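Local coordinates for protein tapirin (Caldicellulosiruptor kristjanssonii, PDB 6N2B) that probably binds cellulose through a calcium-binding C-terminal beta-helix domain and so helps its thermophilic host attach to plant biomass, at residues 414-417 with 418-421; 532-536 with 537-541. All blocks are in the same frame, centred on the assembly; numbering follows the deposited sequence.

Interaction 1 of 2, residues 414-417 with 418-421; sequences NFDF and DSRM
Asp416 and Ser419 meet where the loop turns into a short 3-10 segment. The backbone N of Ser419 donates to Asp416 O at 2.8 Å. The same Ser419 N has a second, weak bond to Asp416 OD1 at 3.3 Å. With CG of Asp416 anti to the backbone N (chi1 -179°), the carboxylate is turned forward along the chain, where OD1 meets Ser419 N. A water donates to Asp416 OD1 and accepts from Asp418 N, so it joins the carboxylate to the start of the turn. One step on, Arg420 N bonds to Phe417 O at 3.2 Å. These i to i+3 backbone bonds, Ser419 to Asp416 and Arg420 to Phe417, are the 3-10 pattern. Arg420 bends at chi2 and chi3, which brings its CD to Phe415 CZ at 3.8 Å. The two side chains cross at about a right angle. Phe415 in turn places CD2 3.6 Å above the plane of the Phe417 ring, over its centre. Phe417 is buried, and its ring stacks with Tyr229. Asp418 OD1 forms a salt bridge with Arg212. The turn follows helix 408-413 and lies against the beta-helix, with Phe417 and Met421 on Tyr210 of strand 207-211 and Arg420 hydrogen-bonded through its backbone to Ile549.

Interaction 2 of 2, residues 532-536 with 537-541; sequences KRAGS and TIESS
Glu539 reaches back from the first turn of helix 536-546 over the residues that lead into it. Its CB lies beside two carbonyls, 3.7 Å from Gly535 O and equally far from Ser536 O. CG of Glu539 is closer to Gly535 O, at 3.5 Å. Beyond CG the chain is extended (chi2 -170°), which carries the carboxylate past the helix start to Ala534 and Arg533. Glu539 OE2 comes 3.4 Å from Ala534 O, but both are acceptors and no bond forms. Glu539 OE2 lies 4.0 Å from Arg533 NE, opposite charges but beyond a salt bridge. A water at the edge of the guanidinium, in its plane, accepts from Arg533 NE and donates to Glu539 OE2; the modelled lengths are short, so their exact values are doubtful. Arg533 has a direct salt bridge elsewhere, from NH1 to Asp203. With an alanine here in place of Glu539, the bridging water would probably lose its carboxylate acceptor and Arg533 a nearby negative charge. Toward the strands, Ala534 CB packs against Ile538 CG2 at 3.7 Å, with Ile538 buried, and both side chains touch Tyr480 of strand 478-483. The backbone bonds begin the helix: Glu539 N to Gly535 O at 2.9 Å, and Ser540 N to Ser536 O at 2.7 Å. Gly535 is the N-cap, and its own N bonds to Glu448 OE1. This is a helix N-terminus set against the beta-strands, with i to i+4 bonding from the cap onward.

The chain runs down the beta-helix to helix 408-413 and then makes the small turn of interaction 1. It next passes the calcium ligands Asp429, Val431, Ala433 and Leu436, and after strand 448-453 it supplies the last one, Glu465, from helix 459-470. Strand 526-531 then leads into interaction 2, which opens helix 536-546. The two contacts are local and in series, so they neither nest nor cross. The nearest atoms of interaction 1 and interaction 2 are about 11 Å apart. Beyond helix 536-546 the chain returns to the turn of interaction 1, where Tyr548, Ile549 and Pro551 meet it. Both contacts also touch the start of the modelled chain, interaction 1 at Asn202 and interaction 2 at Asp203.

Interaction 1 of 2, residues 414-417 with 418-421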
# COMPACT_ATOMS: atom_id res chain seq x y z
N ASN A 414 16.50 5.66 5.21
CA ASN A 414 17.33 5.85 6.39
C ASN A 414 16.55 5.79 7.68
O ASN A 414 17.15 5.86 8.75
CB ASN A 414 18.06 7.20 6.31
CG ASN A 414 19.25 7.17 5.35
OD1 ASN A 414 19.83 6.12 5.09
ND2 ASN A 414 19.61 8.34 4.82
N PHE A 415 15.23 5.66 7.62
CA PHE A 415 14.41 5.64 8.83
C PHE A 415 14.24 4.21 9.31
O PHE A 415 13.78 3.34 8.56
CB PHE A 415 13.05 6.29 8.57
CG PHE A 415 12.30 6.62 9.81
CD1 PHE A 415 12.53 7.81 10.48
CD2 PHE A 415 11.37 5.74 10.33
CE1 PHE A 415 11.83 8.11 11.63
CE2 PHE A 415 10.67 6.04 11.48
CZ PHE A 415 10.90 7.23 12.13
N ASP A 416 14.65 3.96 10.57
CA ASP A 416 14.56 2.63 11.17
C ASP A 416 13.23 2.53 11.94
O ASP A 416 13.15 2.76 13.15
CB ASP A 416 15.77 2.37 12.06
CG ASP A 416 15.76 0.99 12.71
OD1 ASP A 416 14.81 0.22 12.48
OD2 ASP A 416 16.73 0.68 13.45
N PHE A 417 12.18 2.19 11.19
CA PHE A 417 10.82 2.14 11.75
C PHE A 417 10.78 1.30 13.01
O PHE A 417 10.13 1.68 14.00
CB PHE A 417 9.84 1.58 10.71
CG PHE A 417 9.38 2.59 9.69
CD1 PHE A 417 10.10 2.78 8.51
CD2 PHE A 417 8.24 3.35 9.90
CE1 PHE A 417 9.69 3.70 7.56
CE2 PHE A 417 7.82 4.28 8.95
CZ PHE A 417 8.54 4.45 7.79
N ASP A 418 11.47 0.16 13.01
CA ASP A 418 11.43 -0.73 14.16
C ASP A 418 12.02 -0.08 15.39
O ASP A 418 11.61 -0.39 16.52
CB ASP A 418 12.17 -2.01 13.85
CG ASP A 418 11.26 -3.13 13.50
OD1 ASP A 418 10.33 -3.36 14.31
OD2 ASP A 418 11.47 -3.76 12.44
N SER A 419 13.00 0.81 15.20
CA SER A 419 13.68 1.43 16.33
C SER A 419 12.75 2.29 17.17
O SER A 419 13.09 2.61 18.32
CB SER A 419 14.85 2.26 15.82
OG SER A 419 14.40 3.41 15.14
N ARG A 420 11.58 2.67 16.65
CA ARG A 420 10.70 3.58 17.35
C ARG A 420 9.86 2.91 18.43
O ARG A 420 9.17 3.61 19.19
CB ARG A 420 9.79 4.29 16.35
CG ARG A 420 10.52 4.84 15.16
CD ARG A 420 11.70 5.70 15.57
NE ARG A 420 11.33 6.85 16.39
CZ ARG A 420 12.21 7.67 16.96
NH1 ARG A 420 11.79 8.70 17.69
NH2 ARG A 420 13.51 7.47 16.81
N MET A 421 9.89 1.58 18.53
CA MET A 421 9.06 0.85 19.48
C MET A 421 9.85 -0.33 20.01
O MET A 421 10.87 -0.73 19.45
CB MET A 421 7.75 0.37 18.85
CG MET A 421 7.94 -0.71 17.78
SD MET A 421 6.45 -1.08 16.81
CE MET A 421 5.98 0.56 16.24
O HOH W 1 13.37 -1.19 10.74

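Interaction 2 of 2, residues 532-536 with 537-541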
# COMPACT_ATOMS: atom_id res chain seq x y z
N LYS A 532 -9.32 6.18 10.54
CA LYS A 532 -9.73 7.26 11.44
C LYS A 532 -8.67 7.39 12.53
O LYS A 532 -8.44 6.44 13.29
CB LYS A 532 -11.11 7.01 12.06
CG LYS A 532 -12.27 6.98 11.07
CD LYS A 532 -12.74 8.38 10.67
CE LYS A 532 -13.78 8.34 9.55
NZ LYS A 532 -14.44 9.66 9.24
N ARG A 533 -8.00 8.54 12.57
CA ARG A 533 -6.96 8.76 13.57
C ARG A 533 -7.51 8.63 14.98
O ARG A 533 -8.57 9.19 15.29
CB ARG A 533 -6.33 10.14 13.39
CG ARG A 533 -5.06 10.32 14.17
CD ARG A 533 -4.49 11.71 13.99
NE ARG A 533 -3.05 11.66 14.14
CZ ARG A 533 -2.20 11.54 13.12
NH1 ARG A 533 -0.90 11.47 13.36
NH2 ARG A 533 -2.66 11.48 11.87
N ALA A 534 -6.78 7.91 15.83
CA ALA A 534 -7.25 7.65 17.19
C ALA A 534 -7.15 8.89 18.07
O ALA A 534 -6.24 9.72 17.94
CB ALA A 534 -6.44 6.52 17.83
N GLY A 535 -8.10 8.99 19.01
CA GLY A 535 -8.01 9.96 20.09
C GLY A 535 -6.89 9.62 21.07
O GLY A 535 -6.21 8.60 20.98
N SER A 536 -6.72 10.51 22.05
CA SER A 536 -5.48 10.47 22.83
C SER A 536 -5.46 9.30 23.82
O SER A 536 -4.41 8.69 24.04
CB SER A 536 -5.26 11.81 23.52
OG SER A 536 -6.48 12.33 23.98
N THR A 537 -6.61 8.99 24.44
CA THR A 537 -6.71 7.81 25.29
C THR A 537 -6.23 6.58 24.55
O THR A 537 -5.48 5.76 25.10
CB THR A 537 -8.16 7.61 25.75
OG1 THR A 537 -8.63 8.81 26.37
CG2 THR A 537 -8.27 6.48 26.71
N ILE A 538 -6.64 6.43 23.29
CA ILE A 538 -6.25 5.26 22.52
C ILE A 538 -4.77 5.36 22.13
O ILE A 538 -4.04 4.37 22.21
CB ILE A 538 -7.18 5.09 21.31
CG1 ILE A 538 -8.61 4.86 21.79
CG2 ILE A 538 -6.74 3.94 20.44
CD1 ILE A 538 -8.77 3.61 22.61
N GLU A 539 -4.31 6.55 21.74
CA GLU A 539 -2.88 6.70 21.43
C GLU A 539 -2.02 6.41 22.65
O GLU A 539 -1.01 5.70 22.56
CB GLU A 539 -2.58 8.10 20.91
CG GLU A 539 -3.02 8.40 19.51
CD GLU A 539 -2.46 9.74 19.00
OE1 GLU A 539 -1.57 10.33 19.68
OE2 GLU A 539 -2.92 10.20 17.91
N SER A 540 -2.40 6.97 23.80
CA SER A 540 -1.66 6.73 25.03
C SER A 540 -1.60 5.24 25.34
O SER A 540 -0.55 4.72 25.75
CB SER A 540 -2.30 7.50 26.19
OG SER A 540 -1.58 7.31 27.40
N SER A 541 -2.70 4.52 25.12
CA SER A 541 -2.68 3.08 25.35
C SER A 541 -1.71 2.37 24.41
O SER A 541 -0.94 1.50 24.83
CB SER A 541 -4.09 2.52 25.19
OG SER A 541 -4.03 1.11 25.27
O HOH W 2 -1.61 11.10 16.11
O HOH W 3 -8.96 10.64 24.68